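Dextranase (Pseudarthrobacter oxydans, PDB 6NZS) catalyses the endohydrolysis of alpha-1,6-glucosidic linkages in dextran. Local coordinates at residues T12-G24 / N28-Q40. Sequence-based numbering, arbitrary orientation.
Sequences TWWHDNAVFNTTG and NDEVRRSSFYDLQ
A small parallel sheet of two strands in the N-terminal Ig-like domain of this family 49 glycoside hydrolase pairs Ala18 with Val31 and Val19 with Arg32. Val19 N donates to Val31 O (2.9 Å), and Val19 O receives Arg33 N in a nearly straight bond (175°). Ahead of the strands, the amide of Asn17 sends ND2 to Asp29 O at 2.8 Å. Past strand 18-20, residues 21-24 curl into an Asx motif, Asn21 OD1 taking the backbone N-H of both Thr23 and Gly24. Arg32, bent at chi3 (-55°), brings its guanidinium edge-on to this turn: NH1 binds Asn21 O, and NH1 and NH2 together grip Gly24 O, all within 10° of the guanidinium plane. A leucine in place of Arg32 would probably leave both carbonyls without these donors and the turn less firmly tied to the strand. Arg33 runs fully extended between two aromatic residues. Phe20 CZ lies over one guanidinium face, 3.5 Å from Arg33 CZ, while Trp14 presents CZ2 to the opposite face with its ring steeply inclined. At the guanidinium edge, Arg33 NH2 makes a salt bridge of 2.9 Å to Asp38 OD1, from its syn side but tilted out of the carboxylate plane.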
loop_
_atom_site.group_PDB
_atom_site.type_symbol
_atom_site.label_atom_id
_atom_site.label_comp_id
_atom_site.label_asym_id
_atom_site.label_seq_id
_atom_site.Cartn_x
_atom_site.Cartn_y
_atom_site.Cartn_z
ATOM N N THR A 12 -4.892 23.214 -6.210
ATOM C CA THR A 12 -3.514 22.860 -5.906
ATOM C C THR A 12 -3.039 23.718 -4.741
ATOM O O THR A 12 -3.701 24.680 -4.335
ATOM C CB THR A 12 -2.580 23.057 -7.106
ATOM O OG1 THR A 12 -2.407 24.459 -7.345
ATOM C CG2 THR A 12 -3.135 22.398 -8.359
ATOM N N TRP A 13 -1.881 23.360 -4.186
ATOM C CA TRP A 13 -1.384 24.058 -3.009
ATOM C C TRP A 13 0.134 23.972 -2.956
ATOM O O TRP A 13 0.769 23.219 -3.700
ATOM C CB TRP A 13 -2.001 23.517 -1.715
ATOM C CG TRP A 13 -1.835 22.045 -1.545
ATOM C CD1 TRP A 13 -0.777 21.398 -0.962
ATOM C CD2 TRP A 13 -2.748 21.022 -1.973
ATOM N NE1 TRP A 13 -0.978 20.042 -1.000
ATOM C CE2 TRP A 13 -2.176 19.778 -1.612
ATOM C CE3 TRP A 13 -3.995 21.036 -2.620
ATOM C CZ2 TRP A 13 -2.812 18.563 -1.868
ATOM C CZ3 TRP A 13 -4.619 19.825 -2.892
ATOM C CH2 TRP A 13 -4.022 18.601 -2.513
ATOM N N TRP A 14 0.707 24.752 -2.042
ATOM C CA TRP A 14 2.145 24.815 -1.854
ATOM C C TRP A 14 2.434 24.773 -0.363
ATOM O O TRP A 14 1.523 24.814 0.463
ATOM C CB TRP A 14 2.706 26.103 -2.475
ATOM C CG TRP A 14 4.166 26.050 -2.735
ATOM C CD1 TRP A 14 5.146 26.715 -2.054
ATOM C CD2 TRP A 14 4.824 25.301 -3.761
ATOM N NE1 TRP A 14 6.375 26.416 -2.587
ATOM C CE2 TRP A 14 6.207 25.549 -3.637
ATOM C CE3 TRP A 14 4.378 24.440 -4.774
ATOM C CZ2 TRP A 14 7.152 24.969 -4.483
ATOM C CZ3 TRP A 14 5.320 23.869 -5.620
ATOM C CH2 TRP A 14 6.690 24.134 -5.463
ATOM N N HIS A 15 3.720 24.686 -0.020
ATOM C CA HIS A 15 4.179 24.831 1.361
ATOM C C HIS A 15 5.332 25.823 1.358
ATOM O O HIS A 15 6.402 25.532 0.815
ATOM C CB HIS A 15 4.637 23.490 1.934
ATOM C CG HIS A 15 3.526 22.504 2.106
ATOM N ND1 HIS A 15 2.688 22.503 3.201
ATOM C CD2 HIS A 15 3.094 21.505 1.301
ATOM C CE1 HIS A 15 1.802 21.531 3.072
ATOM N NE2 HIS A 15 2.017 20.918 1.922
ATOM N N ASP A 16 5.121 26.990 1.974
ATOM C CA ASP A 16 6.175 28.000 1.986
ATOM C C ASP A 16 7.330 27.608 2.898
ATOM O O ASP A 16 8.415 28.194 2.793
ATOM C CB ASP A 16 5.609 29.365 2.385
ATOM C CG ASP A 16 4.711 29.965 1.316
ATOM O OD1 ASP A 16 4.769 29.524 0.149
ATOM O OD2 ASP A 16 3.944 30.894 1.645
ATOM N N ASN A 17 7.117 26.634 3.780
ATOM C CA ASN A 17 8.146 26.075 4.641
ATOM C C ASN A 17 8.812 24.841 4.032
ATOM O O ASN A 17 9.398 24.033 4.767
ATOM C CB ASN A 17 7.552 25.744 6.014
ATOM C CG ASN A 17 6.396 24.758 5.931
ATOM O OD1 ASN A 17 5.613 24.777 4.982
ATOM N ND2 ASN A 17 6.280 23.902 6.930
ATOM N N ALA A 18 8.733 24.678 2.713
ATOM C CA ALA A 18 9.363 23.545 2.048
ATOM C C ALA A 18 10.880 23.667 2.072
ATOM O O ALA A 18 11.440 24.769 2.062
ATOM C CB ALA A 18 8.899 23.470 0.596
ATOM N N VAL A 19 11.547 22.511 2.094
ATOM C CA VAL A 19 13.001 22.435 2.036
ATOM C C VAL A 19 13.408 21.316 1.088
ATOM O O VAL A 19 12.710 20.304 0.940
ATOM C CB VAL A 19 13.641 22.190 3.427
ATOM C CG1 VAL A 19 13.326 23.334 4.377
ATOM C CG2 VAL A 19 13.190 20.846 4.003
ATOM N N PHE A 20 14.551 21.497 0.441
ATOM C CA PHE A 20 15.218 20.404 -0.245
ATOM C C PHE A 20 16.112 19.695 0.763
ATOM O O PHE A 20 16.907 20.342 1.454
ATOM C CB PHE A 20 16.069 20.934 -1.398
ATOM C CG PHE A 20 15.269 21.475 -2.553
ATOM C CD1 PHE A 20 14.420 20.653 -3.285
ATOM C CD2 PHE A 20 15.370 22.812 -2.914
ATOM C CE1 PHE A 20 13.685 21.155 -4.353
ATOM C CE2 PHE A 20 14.642 23.323 -3.983
ATOM C CZ PHE A 20 13.796 22.492 -4.706
ATOM N N ASN A 21 15.977 18.373 0.856
ATOM C CA ASN A 21 16.763 17.607 1.818
ATOM C C ASN A 21 16.709 16.146 1.389
ATOM O O ASN A 21 15.645 15.516 1.473
ATOM C CB ASN A 21 16.193 17.799 3.225
ATOM C CG ASN A 21 16.999 17.089 4.293
ATOM O OD1 ASN A 21 17.652 16.078 4.032
ATOM N ND2 ASN A 21 16.927 17.602 5.525
ATOM N N THR A 22 17.845 15.608 0.944
ATOM C CA THR A 22 17.949 14.204 0.563
ATOM C C THR A 22 18.770 13.391 1.548
ATOM O O THR A 22 19.059 12.223 1.276
ATOM C CB THR A 22 18.542 14.046 -0.838
ATOM O OG1 THR A 22 19.814 14.715 -0.902
ATOM C CG2 THR A 22 17.604 14.604 -1.898
ATOM N N THR A 23 19.160 13.976 2.683
ATOM C CA THR A 23 20.165 13.366 3.542
ATOM C C THR A 23 19.731 13.105 4.974
ATOM O O THR A 23 20.374 12.289 5.640
ATOM C CB THR A 23 21.447 14.219 3.585
ATOM O OG1 THR A 23 21.166 15.469 4.216
ATOM C CG2 THR A 23 21.989 14.469 2.181
ATOM N N GLY A 24 18.702 13.774 5.480
ATOM C CA GLY A 24 18.379 13.655 6.878
ATOM C C GLY A 24 16.973 14.109 7.191
ATOM O O GLY A 24 16.206 14.500 6.306
ATOM N N ASN A 28 10.977 20.200 12.454
ATOM C CA ASN A 28 9.581 20.026 12.847
ATOM C C ASN A 28 8.653 20.921 12.041
ATOM O O ASN A 28 7.512 20.538 11.756
ATOM C CB ASN A 28 9.422 20.312 14.339
ATOM C CG ASN A 28 9.974 19.200 15.200
ATOM O OD1 ASN A 28 10.519 18.221 14.693
ATOM N ND2 ASN A 28 9.837 19.343 16.515
ATOM N N ASP A 29 9.128 22.099 11.646
ATOM C CA ASP A 29 8.331 23.081 10.929
ATOM C C ASP A 29 8.632 23.112 9.436
ATOM O O ASP A 29 8.319 24.105 8.771
ATOM C CB ASP A 29 8.537 24.470 11.540
ATOM C CG ASP A 29 10.000 24.913 11.516
ATOM O OD1 ASP A 29 10.893 24.077 11.240
ATOM O OD2 ASP A 29 10.255 26.110 11.779
ATOM N N GLU A 30 9.226 22.050 8.895
ATOM C CA GLU A 30 9.605 21.974 7.490
ATOM C C GLU A 30 8.869 20.826 6.805
ATOM O O GLU A 30 8.467 19.852 7.445
ATOM C CB GLU A 30 11.119 21.756 7.350
ATOM C CG GLU A 30 11.955 22.926 7.870
ATOM C CD GLU A 30 13.444 22.641 7.838
ATOM O OE1 GLU A 30 13.821 21.457 7.716
ATOM O OE2 GLU A 30 14.237 23.608 7.936
ATOM N N VAL A 31 8.711 20.944 5.486
ATOM C CA VAL A 31 8.147 19.885 4.649
ATOM C C VAL A 31 9.158 19.557 3.559
ATOM O O VAL A 31 9.638 20.459 2.865
ATOM C CB VAL A 31 6.812 20.320 4.014
ATOM C CG1 VAL A 31 6.279 19.224 3.096
ATOM C CG2 VAL A 31 5.780 20.664 5.088
ATOM N N ARG A 32 9.474 18.272 3.399
ATOM C CA ARG A 32 10.432 17.861 2.372
ATOM C C ARG A 32 9.806 17.985 0.984
ATOM O O ARG A 32 8.765 17.377 0.713
ATOM C CB ARG A 32 10.884 16.420 2.609
ATOM C CG ARG A 32 12.236 16.103 1.965
ATOM C CD ARG A 32 12.563 14.602 1.989
ATOM N NE ARG A 32 12.523 14.003 3.325
ATOM C CZ ARG A 32 13.532 14.017 4.195
ATOM N NH1 ARG A 32 14.682 14.611 3.886
ATOM N NH2 ARG A 32 13.383 13.435 5.384
ATOM N N ARG A 33 10.444 18.765 0.116
ATOM C CA ARG A 33 10.022 18.936 -1.265
ATOM C C ARG A 33 10.821 17.975 -2.136
ATOM O O ARG A 33 12.001 17.734 -1.881
ATOM C CB ARG A 33 10.308 20.372 -1.715
ATOM C CG ARG A 33 10.022 20.624 -3.189
ATOM C CD ARG A 33 10.242 22.075 -3.563
ATOM N NE ARG A 33 10.259 22.214 -5.011
ATOM C CZ ARG A 33 10.529 23.346 -5.649
ATOM N NH1 ARG A 33 10.804 24.445 -4.955
ATOM N NH2 ARG A 33 10.548 23.367 -6.973
ATOM N N SER A 34 10.188 17.438 -3.183
ATOM C CA SER A 34 10.923 16.575 -4.108
ATOM C C SER A 34 12.092 17.308 -4.756
ATOM O O SER A 34 11.930 18.393 -5.322
ATOM C CB SER A 34 10.003 16.055 -5.210
ATOM O OG SER A 34 10.728 15.256 -6.147
ATOM N N SER A 35 13.273 16.690 -4.688
ATOM C CA SER A 35 14.444 17.199 -5.389
ATOM C C SER A 35 14.436 16.865 -6.870
ATOM O O SER A 35 15.262 17.400 -7.618
ATOM C CB SER A 35 15.708 16.577 -4.798
ATOM O OG SER A 35 15.825 16.911 -3.429
ATOM N N PHE A 36 13.517 16.017 -7.322
ATOM C CA PHE A 36 13.660 15.388 -8.621
ATOM C C PHE A 36 12.585 15.741 -9.629
ATOM O O PHE A 36 12.849 15.620 -10.830
ATOM C CB PHE A 36 13.750 13.863 -8.453
ATOM C CG PHE A 36 14.810 13.463 -7.485
ATOM C CD1 PHE A 36 16.137 13.526 -7.858
ATOM C CD2 PHE A 36 14.499 13.089 -6.189
ATOM C CE1 PHE A 36 17.142 13.198 -6.973
ATOM C CE2 PHE A 36 15.510 12.755 -5.300
ATOM C CZ PHE A 36 16.824 12.814 -5.694
ATOM N N TYR A 37 11.404 16.187 -9.196
ATOM C CA TYR A 37 10.293 16.459 -10.103
ATOM C C TYR A 37 9.594 17.751 -9.723
ATOM O O TYR A 37 9.461 18.069 -8.539
ATOM C CB TYR A 37 9.251 15.320 -10.055
ATOM C CG TYR A 37 9.894 13.997 -10.340
ATOM C CD1 TYR A 37 10.175 13.622 -11.643
ATOM C CD2 TYR A 37 10.288 13.149 -9.309
ATOM C CE1 TYR A 37 10.802 12.433 -11.926
ATOM C CE2 TYR A 37 10.928 11.943 -9.582
ATOM C CZ TYR A 37 11.182 11.599 -10.898
ATOM O OH TYR A 37 11.818 10.425 -11.216
ATOM N N ASP A 38 9.140 18.480 -10.740
ATOM C CA ASP A 38 8.218 19.594 -10.570
ATOM C C ASP A 38 6.959 19.302 -11.367
ATOM O O ASP A 38 7.030 18.728 -12.457
ATOM C CB ASP A 38 8.826 20.909 -11.071
ATOM C CG ASP A 38 9.945 21.408 -10.181
ATOM O OD1 ASP A 38 9.767 21.405 -8.951
ATOM O OD2 ASP A 38 11.003 21.815 -10.720
ATOM N N LEU A 39 5.808 19.702 -10.828
ATOM C CA LEU A 39 4.526 19.414 -11.460
ATOM C C LEU A 39 3.667 20.672 -11.539
ATOM O O LEU A 39 3.588 21.445 -10.579
ATOM C CB LEU A 39 3.793 18.326 -10.668
ATOM C CG LEU A 39 2.540 17.721 -11.291
ATOM C CD1 LEU A 39 2.437 16.241 -10.942
ATOM C CD2 LEU A 39 1.319 18.434 -10.784
ATOM N N GLN A 40 3.022 20.874 -12.693
ATOM C CA GLN A 40 2.007 21.906 -12.874
ATOM C C GLN A 40 0.796 21.282 -13.549
ATOM O O GLN A 40 0.915 20.279 -14.258
ATOM C CB GLN A 40 2.521 23.073 -13.724
ATOM C CG GLN A 40 3.567 23.933 -13.040
ATOM C CD GLN A 40 4.086 25.035 -13.942
ATOM O OE1 GLN A 40 3.833 25.033 -15.146
ATOM N NE2 GLN A 40 4.810 25.988 -13.361
HETATM O O HOH W 1 14.485 17.240 -1.192
HETATM O O HOH W 2 15.932 20.139 6.533
#